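Local coordinates for ESAT-6/WXG100 secretion system protein (Streptococcus gallolyticus, PDB 7JQE), which forms an extracellular part of EsaA, a membrane subunit of the type VIIb secretion system, and probably serves the export of proteins such as toxins across the cell envelope, at residues T187-Y192 with N450-L455; G239-A244 with T425-P430. All coordinates share one frame; numbering follows the deposited sequence.

Contact 1: residues T187-Y192 with N450-L455; sequences TLPSEY and NMYGNL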
ATOM      1  N   THR A 187     -17.669  -8.606   0.630  1.00 64.36           N
ATOM      2  CA  THR A 187     -16.745  -9.379   1.452  1.00 68.57           C
ATOM      3  C   THR A 187     -15.326  -9.139   0.958  1.00 59.85           C
ATOM      4  O   THR A 187     -14.996  -9.493  -0.178  1.00 53.83           O
ATOM      5  CB  THR A 187     -17.080 -10.872   1.407  1.00 75.82           C
ATOM      6  OG1 THR A 187     -18.322 -11.106   2.080  1.00 87.37           O
ATOM      7  CG2 THR A 187     -15.983 -11.686   2.078  1.00 72.88           C
ATOM      8  N   LEU A 188     -14.496  -8.541   1.803  1.00 57.73           N
ATOM      9  CA  LEU A 188     -13.094  -8.325   1.444  1.00 52.85           C
ATOM     10  C   LEU A 188     -12.384  -9.669   1.343  1.00 48.40           C
ATOM     11  O   LEU A 188     -12.377 -10.426   2.321  1.00 53.29           O
ATOM     12  CB  LEU A 188     -12.405  -7.437   2.480  1.00 51.71           C
ATOM     13  CG  LEU A 188     -10.986  -6.948   2.168  1.00 57.61           C
ATOM     14  CD1 LEU A 188     -10.974  -6.005   0.962  1.00 47.77           C
ATOM     15  CD2 LEU A 188     -10.370  -6.270   3.382  1.00 55.60           C
ATOM     16  N   PRO A 189     -11.790 -10.012   0.203  1.00 46.85           N
ATOM     17  CA  PRO A 189     -11.061 -11.283   0.117  1.00 50.98           C
ATOM     18  C   PRO A 189      -9.988 -11.366   1.194  1.00 60.39           C
ATOM     19  O   PRO A 189      -9.318 -10.380   1.510  1.00 61.29           O
ATOM     20  CB  PRO A 189     -10.446 -11.250  -1.289  1.00 50.94           C
ATOM     21  CG  PRO A 189     -11.248 -10.245  -2.041  1.00 50.84           C
ATOM     22  CD  PRO A 189     -11.664  -9.220  -1.029  1.00 49.60           C
ATOM     23  N   SER A 190      -9.831 -12.563   1.759  1.00 58.68           N
ATOM     24  CA  SER A 190      -8.892 -12.766   2.853  1.00 62.19           C
ATOM     25  C   SER A 190      -7.433 -12.732   2.408  1.00 65.25           C
ATOM     26  O   SER A 190      -6.544 -12.713   3.265  1.00 54.40           O
ATOM     27  CB  SER A 190      -9.184 -14.100   3.535  1.00 52.83           C
ATOM     28  OG  SER A 190      -8.845 -15.171   2.673  1.00 57.05           O
ATOM     29  N   GLU A 191      -7.167 -12.726   1.098  1.00 63.21           N
ATOM     30  CA  GLU A 191      -5.788 -12.744   0.624  1.00 57.13           C
ATOM     31  C   GLU A 191      -5.040 -11.471   0.997  1.00 62.67           C
ATOM     32  O   GLU A 191      -3.813 -11.498   1.147  1.00 61.21           O
ATOM     33  CB  GLU A 191      -5.747 -12.948  -0.891  1.00 50.51           C
ATOM     34  CG  GLU A 191      -5.884 -14.393  -1.326  1.00 48.51           C
ATOM     35  CD  GLU A 191      -7.332 -14.813  -1.508  1.00 67.62           C
ATOM     36  OE1 GLU A 191      -8.238 -14.001  -1.210  1.00 69.06           O
ATOM     37  OE2 GLU A 191      -7.562 -15.956  -1.959  1.00 69.74           O
ATOM     38  N   TYR A 192      -5.745 -10.347   1.138  1.00 58.15           N
ATOM     39  CA  TYR A 192      -5.070  -9.123   1.558  1.00 56.61           C
ATOM     40  C   TYR A 192      -4.461  -9.289   2.945  1.00 58.58           C
ATOM     41  O   TYR A 192      -3.272  -9.025   3.149  1.00 54.51           O
ATOM     42  CB  TYR A 192      -6.039  -7.942   1.526  1.00 51.16           C
ATOM     43  CG  TYR A 192      -6.483  -7.569   0.130  1.00 55.29           C
ATOM     44  CD1 TYR A 192      -5.673  -6.802  -0.694  1.00 61.24           C
ATOM     45  CD2 TYR A 192      -7.708  -7.993  -0.365  1.00 46.17           C
ATOM     46  CE1 TYR A 192      -6.074  -6.464  -1.971  1.00 63.59           C
ATOM     47  CE2 TYR A 192      -8.114  -7.661  -1.640  1.00 43.78           C
ATOM     48  CZ  TYR A 192      -7.296  -6.896  -2.439  1.00 59.26           C
ATOM     49  OH  TYR A 192      -7.700  -6.559  -3.711  1.00 60.15           O
ATOM     50  N   ASN A 450     -14.565  -1.784   3.656  1.00 59.33           N
ATOM     51  CA  ASN A 450     -16.009  -1.759   3.808  1.00 54.56           C
ATOM     52  C   ASN A 450     -16.758  -1.645   2.489  1.00 48.43           C
ATOM     53  O   ASN A 450     -17.942  -1.985   2.451  1.00 52.41           O
ATOM     54  CB  ASN A 450     -16.423  -0.600   4.721  1.00 55.59           C
ATOM     55  CG  ASN A 450     -17.927  -0.493   4.875  1.00 55.36           C
ATOM     56  OD1 ASN A 450     -18.560  -1.357   5.476  1.00 49.10           O
ATOM     57  ND2 ASN A 450     -18.506   0.575   4.334  1.00 56.41           N
HETATM   58  N   MSE A 451     -16.096  -1.202   1.420  0.81 47.92           N
HETATM   59  CA  MSE A 451     -16.737  -0.921   0.139  0.81 40.34           C
HETATM   60  C   MSE A 451     -16.430  -1.936  -0.966  0.81 45.56           C
HETATM   61  O   MSE A 451     -16.984  -1.849  -2.063  0.81 46.46           O
HETATM   62  CB  MSE A 451     -16.338   0.476  -0.341  0.81 40.50           C
HETATM   63  CG  MSE A 451     -16.957   1.603   0.470  0.81 63.48           C
HETATM   64 SE   MSE A 451     -18.901   1.593   0.246  0.81 74.12          SE
HETATM   65  CE  MSE A 451     -19.404   3.103   1.377  0.81 59.50           C
ATOM     66  N   TYR A 452     -15.559  -2.900  -0.688  1.00 43.98           N
ATOM     67  CA  TYR A 452     -15.243  -3.927  -1.676  1.00 49.55           C
ATOM     68  C   TYR A 452     -16.486  -4.747  -2.011  1.00 50.50           C
ATOM     69  O   TYR A 452     -17.069  -5.395  -1.139  1.00 50.99           O
ATOM     70  CB  TYR A 452     -14.136  -4.831  -1.142  1.00 43.79           C
ATOM     71  CG  TYR A 452     -13.535  -5.782  -2.158  1.00 51.18           C
ATOM     72  CD1 TYR A 452     -14.214  -6.932  -2.549  1.00 50.72           C
ATOM     73  CD2 TYR A 452     -12.275  -5.542  -2.705  1.00 39.34           C
ATOM     74  CE1 TYR A 452     -13.663  -7.809  -3.471  1.00 54.42           C
ATOM     75  CE2 TYR A 452     -11.715  -6.413  -3.625  1.00 39.35           C
ATOM     76  CZ  TYR A 452     -12.410  -7.546  -4.002  1.00 55.28           C
ATOM     77  OH  TYR A 452     -11.852  -8.410  -4.917  1.00 52.56           O
ATOM     78  N   GLY A 453     -16.886  -4.723  -3.279  1.00 52.71           N
ATOM     79  CA  GLY A 453     -18.054  -5.475  -3.730  1.00 53.93           C
ATOM     80  C   GLY A 453     -19.306  -5.169  -2.943  1.00 55.67           C
ATOM     81  O   GLY A 453     -20.128  -6.066  -2.717  1.00 55.96           O
ATOM     82  N   ASN A 454     -19.475  -3.917  -2.523  1.00 55.86           N
ATOM     83  CA  ASN A 454     -20.538  -3.518  -1.606  1.00 52.72           C
ATOM     84  C   ASN A 454     -21.420  -2.469  -2.273  1.00 58.08           C
ATOM     85  O   ASN A 454     -21.004  -1.316  -2.440  1.00 63.89           O
ATOM     86  CB  ASN A 454     -19.951  -2.981  -0.299  1.00 53.76           C
ATOM     87  CG  ASN A 454     -21.019  -2.497   0.668  1.00 63.41           C
ATOM     88  OD1 ASN A 454     -22.215  -2.697   0.446  1.00 74.78           O
ATOM     89  ND2 ASN A 454     -20.587  -1.865   1.752  1.00 47.13           N
ATOM     90  N   LEU A 455     -22.631  -2.863  -2.657  1.00 53.19           N
ATOM     91  CA  LEU A 455     -23.673  -1.904  -2.998  1.00 49.86           C
ATOM     92  C   LEU A 455     -24.411  -1.548  -1.715  1.00 49.02           C
ATOM     93  O   LEU A 455     -24.945  -2.433  -1.037  1.00 50.46           O
ATOM     94  CB  LEU A 455     -24.638  -2.467  -4.040  1.00 47.33           C
ATOM     95  CG  LEU A 455     -25.817  -1.538  -4.359  1.00 61.94           C
ATOM     96  CD1 LEU A 455     -25.313  -0.235  -4.965  1.00 59.54           C
ATOM     97  CD2 LEU A 455     -26.850  -2.208  -5.269  1.00 46.14           C
TER
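The ring of Tyr452 lies against Pro189, which meets it over one face in a CH-pi contact. Pro189 CD stands 3.5 Å from the centroid of the Tyr452 ring, only 16° off its normal, and Pro189 CG reaches on to the phenol end, 3.5 Å from Tyr452 OH. Proline suits this place because its compact, conformationally restricted ring presents CD, a C-H group polarised by its bond to nitrogen, to the aromatic face. Tyr452 swings its ring to the proline by setting CG anti to the backbone N (chi1 -169°), just where the chain leaves helix 448-451. Leu188 crosses the tyrosine side chain at about a right angle and touches its root: Leu188 CD1 is 3.9 Å from Tyr452 CD2 and almost as near to CB. Further out along the ring, Tyr192 OH approaches Tyr452 CE2 at 4.0 Å. The backbone Thr187 O meets the ring obliquely at its near end, 3.6 Å from Tyr452 CD1. No hydrogen bond links the two segments, so apolar packing carries the contact, and the tyrosine hydroxyl is satisfied instead by Asn446 O of the second subunit. Tyr452 is itself the second residue of a type II turn running from Met451 to Asn454, with Gly453 taking the positive phi that glycine adopts easily. Asn454 ND2 ties this turn to the helix end by a bond of 2.7 Å to Asn450 O, made in the carbonyl plane. The contact thus joins the loop leading into helix 191-200 to the turn that ends helix 448-451, and the second subunit packs here too, its Val448 on Tyr192 and its Met451 on Tyr452.

Contact 2: residues G239-A244 with T425-P430; sequences GKYKSA and TLYGEP. With EDO (1,2-ethanediol), chain M; EDO (1,2-ethanediol), chain U; EDO (1,2-ethanediol), chain H; EDO (1,2-ethanediol), chain Y.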
ATOM      1  N   GLY A 239       0.929  -1.825  14.750  1.00 50.46           N
ATOM      2  CA  GLY A 239       0.485  -2.329  16.037  1.00 46.23           C
ATOM      3  C   GLY A 239      -1.022  -2.462  16.110  1.00 58.19           C
ATOM      4  O   GLY A 239      -1.542  -3.460  16.614  1.00 63.30           O
ATOM      5  N   LYS A 240      -1.747  -1.458  15.604  1.00 56.62           N
ATOM      6  CA  LYS A 240      -3.204  -1.533  15.588  1.00 54.25           C
ATOM      7  C   LYS A 240      -3.677  -2.756  14.818  1.00 53.92           C
ATOM      8  O   LYS A 240      -4.570  -3.484  15.273  1.00 54.82           O
ATOM      9  CB  LYS A 240      -3.794  -0.262  14.976  1.00 60.65           C
ATOM     10  CG  LYS A 240      -4.131   0.831  15.971  1.00 66.49           C
ATOM     11  CD  LYS A 240      -4.837   1.984  15.272  1.00 74.81           C
ATOM     12  CE  LYS A 240      -5.175   3.102  16.245  1.00 83.88           C
ATOM     13  NZ  LYS A 240      -5.463   4.386  15.544  1.00 81.81           N
ATOM     14  N   TYR A 241      -3.081  -3.003  13.653  1.00 52.59           N
ATOM     15  CA  TYR A 241      -3.472  -4.151  12.845  1.00 45.40           C
ATOM     16  C   TYR A 241      -3.133  -5.461  13.549  1.00 56.62           C
ATOM     17  O   TYR A 241      -3.962  -6.378  13.603  1.00 64.21           O
ATOM     18  CB  TYR A 241      -2.788  -4.071  11.486  1.00 45.99           C
ATOM     19  CG  TYR A 241      -3.340  -5.028  10.463  1.00 52.79           C
ATOM     20  CD1 TYR A 241      -4.373  -4.645   9.609  1.00 55.95           C
ATOM     21  CD2 TYR A 241      -2.825  -6.308  10.338  1.00 47.00           C
ATOM     22  CE1 TYR A 241      -4.876  -5.516   8.659  1.00 49.36           C
ATOM     23  CE2 TYR A 241      -3.323  -7.185   9.394  1.00 61.12           C
ATOM     24  CZ  TYR A 241      -4.350  -6.785   8.558  1.00 58.37           C
ATOM     25  OH  TYR A 241      -4.843  -7.663   7.619  1.00 61.00           O
ATOM     26  N   LYS A 242      -1.916  -5.564  14.096  1.00 46.53           N
ATOM     27  CA  LYS A 242      -1.519  -6.782  14.796  1.00 41.42           C
ATOM     28  C   LYS A 242      -2.435  -7.060  15.976  1.00 52.02           C
ATOM     29  O   LYS A 242      -2.757  -8.218  16.264  1.00 57.27           O
ATOM     30  CB  LYS A 242      -0.071  -6.672  15.271  1.00 46.57           C
ATOM     31  CG  LYS A 242       0.330  -7.734  16.288  1.00 51.00           C
ATOM     32  CD  LYS A 242       1.634  -7.360  16.986  1.00 60.69           C
ATOM     33  CE  LYS A 242       2.055  -8.419  17.992  1.00 57.23           C
ATOM     34  NZ  LYS A 242       2.373  -9.711  17.330  1.00 63.10           N
ATOM     35  N   SER A 243      -2.861  -6.009  16.675  1.00 52.81           N
ATOM     36  CA  SER A 243      -3.757  -6.194  17.810  1.00 55.47           C
ATOM     37  C   SER A 243      -5.192  -6.491  17.367  1.00 70.99           C
ATOM     38  O   SER A 243      -5.912  -7.215  18.062  1.00 75.45           O
ATOM     39  CB  SER A 243      -3.716  -4.960  18.706  1.00 48.60           C
ATOM     40  OG  SER A 243      -4.521  -5.148  19.850  1.00 70.91           O
ATOM     41  N   ALA A 244      -5.626  -5.949  16.224  1.00 68.11           N
ATOM     42  CA  ALA A 244      -6.986  -6.201  15.752  1.00 64.10           C
ATOM     43  C   ALA A 244      -7.124  -7.612  15.193  1.00 67.09           C
ATOM     44  O   ALA A 244      -8.074  -8.331  15.522  1.00 73.63           O
ATOM     45  CB  ALA A 244      -7.384  -5.166  14.696  1.00 53.90           C
ATOM     46  N   THR A 425      -4.172   1.730   2.820  1.00 52.13           N
ATOM     47  CA  THR A 425      -4.997   1.796   1.620  1.00 46.43           C
ATOM     48  C   THR A 425      -6.291   1.007   1.767  1.00 57.62           C
ATOM     49  O   THR A 425      -7.281   1.314   1.094  1.00 56.07           O
ATOM     50  CB  THR A 425      -4.212   1.274   0.417  1.00 48.95           C
ATOM     51  OG1 THR A 425      -2.971   1.983   0.311  1.00 51.19           O
ATOM     52  CG2 THR A 425      -5.006   1.460  -0.865  1.00 51.54           C
ATOM     53  N   LEU A 426      -6.299  -0.010   2.626  1.00 53.80           N
ATOM     54  CA  LEU A 426      -7.476  -0.843   2.824  1.00 45.20           C
ATOM     55  C   LEU A 426      -8.393  -0.311   3.918  1.00 49.84           C
ATOM     56  O   LEU A 426      -9.617  -0.427   3.803  1.00 49.53           O
ATOM     57  CB  LEU A 426      -7.055  -2.276   3.160  1.00 47.90           C
ATOM     58  CG  LEU A 426      -6.363  -3.051   2.034  1.00 54.77           C
ATOM     59  CD1 LEU A 426      -5.865  -4.406   2.524  1.00 52.01           C
ATOM     60  CD2 LEU A 426      -7.297  -3.222   0.843  1.00 46.81           C
ATOM     61  N   TYR A 427      -7.840   0.274   4.982  1.00 43.85           N
ATOM     62  CA  TYR A 427      -8.645   0.660   6.131  1.00 47.20           C
ATOM     63  C   TYR A 427      -8.771   2.162   6.334  1.00 52.53           C
ATOM     64  O   TYR A 427      -9.516   2.587   7.224  1.00 60.34           O
ATOM     65  CB  TYR A 427      -8.083   0.014   7.404  1.00 38.49           C
ATOM     66  CG  TYR A 427      -8.246  -1.485   7.388  1.00 49.17           C
ATOM     67  CD1 TYR A 427      -7.277  -2.298   6.821  1.00 43.25           C
ATOM     68  CD2 TYR A 427      -9.390  -2.086   7.904  1.00 52.85           C
ATOM     69  CE1 TYR A 427      -7.422  -3.670   6.789  1.00 52.41           C
ATOM     70  CE2 TYR A 427      -9.548  -3.460   7.876  1.00 45.58           C
ATOM     71  CZ  TYR A 427      -8.562  -4.246   7.315  1.00 52.65           C
ATOM     72  OH  TYR A 427      -8.708  -5.613   7.281  1.00 58.63           O
ATOM     73  N   GLY A 428      -8.089   2.973   5.535  1.00 50.79           N
ATOM     74  CA  GLY A 428      -8.232   4.409   5.628  1.00 51.25           C
ATOM     75  C   GLY A 428      -9.345   4.952   4.748  1.00 58.59           C
ATOM     76  O   GLY A 428      -9.610   4.454   3.650  1.00 39.53           O
ATOM     77  N   GLU A 429     -10.006   5.985   5.247  1.00 51.62           N
ATOM     78  CA  GLU A 429     -10.843   6.785   4.372  1.00 51.83           C
ATOM     79  C   GLU A 429     -10.024   7.185   3.150  1.00 56.33           C
ATOM     80  O   GLU A 429      -8.815   7.418   3.268  1.00 60.46           O
ATOM     81  CB  GLU A 429     -11.354   8.028   5.110  1.00 51.94           C
ATOM     82  CG  GLU A 429     -12.465   7.735   6.111  1.00 57.32           C
ATOM     83  CD  GLU A 429     -13.782   7.449   5.424  1.00 79.47           C
ATOM     84  OE1 GLU A 429     -14.236   8.304   4.630  1.00 82.83           O
ATOM     85  OE2 GLU A 429     -14.357   6.368   5.669  1.00 84.43           O
ATOM     86  N   PRO A 430     -10.622   7.252   1.968  1.00 63.25           N
ATOM     87  CA  PRO A 430      -9.829   7.528   0.766  1.00 63.62           C
ATOM     88  C   PRO A 430      -8.982   8.778   0.938  1.00 60.52           C
ATOM     89  O   PRO A 430      -9.491   9.854   1.257  1.00 57.06           O
ATOM     90  CB  PRO A 430     -10.892   7.705  -0.321  1.00 65.23           C
ATOM     91  CG  PRO A 430     -12.073   6.929   0.183  1.00 51.50           C
ATOM     92  CD  PRO A 430     -12.055   7.101   1.670  1.00 54.28           C
TER
HETATM   93  C1  EDO M 712     -11.330  -6.505   8.725  1.00 77.56           C
HETATM   94  O1  EDO M 712     -11.679  -6.500   7.334  1.00 72.94           O
HETATM   95  C2  EDO M 712     -12.076  -5.387   9.448  1.00 81.20           C
HETATM   96  O2  EDO M 712     -11.803  -5.436  10.855  1.00 84.22           O
HETATM   97  C1  EDO U 720      -1.014 -12.013  18.538  1.00 69.53           C
HETATM   98  O1  EDO U 720      -0.495 -10.994  17.673  1.00 60.74           O
HETATM   99  C2  EDO U 720      -1.245 -11.403  19.915  1.00 75.67           C
HETATM  100  O2  EDO U 720      -1.408  -9.985  19.773  1.00 76.41           O
HETATM  101  C1  EDO H 707      -4.554   6.123   0.544  1.00 79.65           C
HETATM  102  O1  EDO H 707      -5.273   7.334   0.289  1.00 71.23           O
HETATM  103  C2  EDO H 707      -4.911   5.629   1.943  1.00 84.83           C
HETATM  104  O2  EDO H 707      -6.334   5.513   2.084  1.00 79.28           O
HETATM  105  C1  EDO Y 724      -7.375 -12.166  17.264  1.00 97.65           C
HETATM  106  O1  EDO Y 724      -7.255 -13.226  16.308  1.00100.38           O
HETATM  107  C2  EDO Y 724      -8.539 -11.255  16.885  1.00 96.07           C
HETATM  108  O2  EDO Y 724      -8.731 -10.265  17.904  1.00 94.49           O
HETATM  109  O   HOH W   1      -6.810  -7.377   5.828  1.00 53.47           O
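Two helix ends, the last turns of helix 225-244 and the C-terminal turn of helix 396-427, meet through one pair of buried tyrosines. Tyr241 CE1 and Tyr427 CE1 come within 3.7 Å, and the Tyr427 atom lies at the edge of the Tyr241 ring, in its plane. The planes are inclined at 72° with centroids 5.9 Å apart, an oblique aromatic pair. A chi1 of -167° turns the Tyr241 ring away from its own backbone N and over toward the other helix. Helix 225-244 precedes the strands of the chain and helix 396-427 follows them, so the pair joins the two helices that flank the beta insertion. The CA atoms of the pair are 9.7 Å apart, and the long aromatic side chains span the interval. Tyrosine also brings a hydroxyl to each side, and one water joins them, 2.7 Å from Tyr241 OH and 3.0 Å from Tyr427 OH, in the plane of both rings. A 1,2-ethanediol, probably from the crystallisation liquor, gives Tyr427 OH a weak hydrogen bond and rests its carbons near CE2. Helix 191-200 packs on Tyr241 through Glu193 and Ile196, while Ala449 of helix 448-451 packs on Tyr427.

How the contacts relate
The centres of contact 1 and contact 2 lie 14 Å apart in the helical part of the elongated chain, away from the two beta sheets. In sequence order come 187-192, 239-244, 425-430 and 450-455, so contact 2 falls wholly within the span that contact 1 closes. The intervening residues include both sheets, which therefore form an insertion between helices 225-244 and 396-427. The two contacts touch directly: Tyr192 CB packs 3.7 Å from Leu426 CD1. Helix 396-427 supplies one side of contact 2 and the next helix, 448-451, one side of contact 1, so the two lie close along this part of the chain. Both also touch the second subunit, consistent with a shared place at the dimer interface.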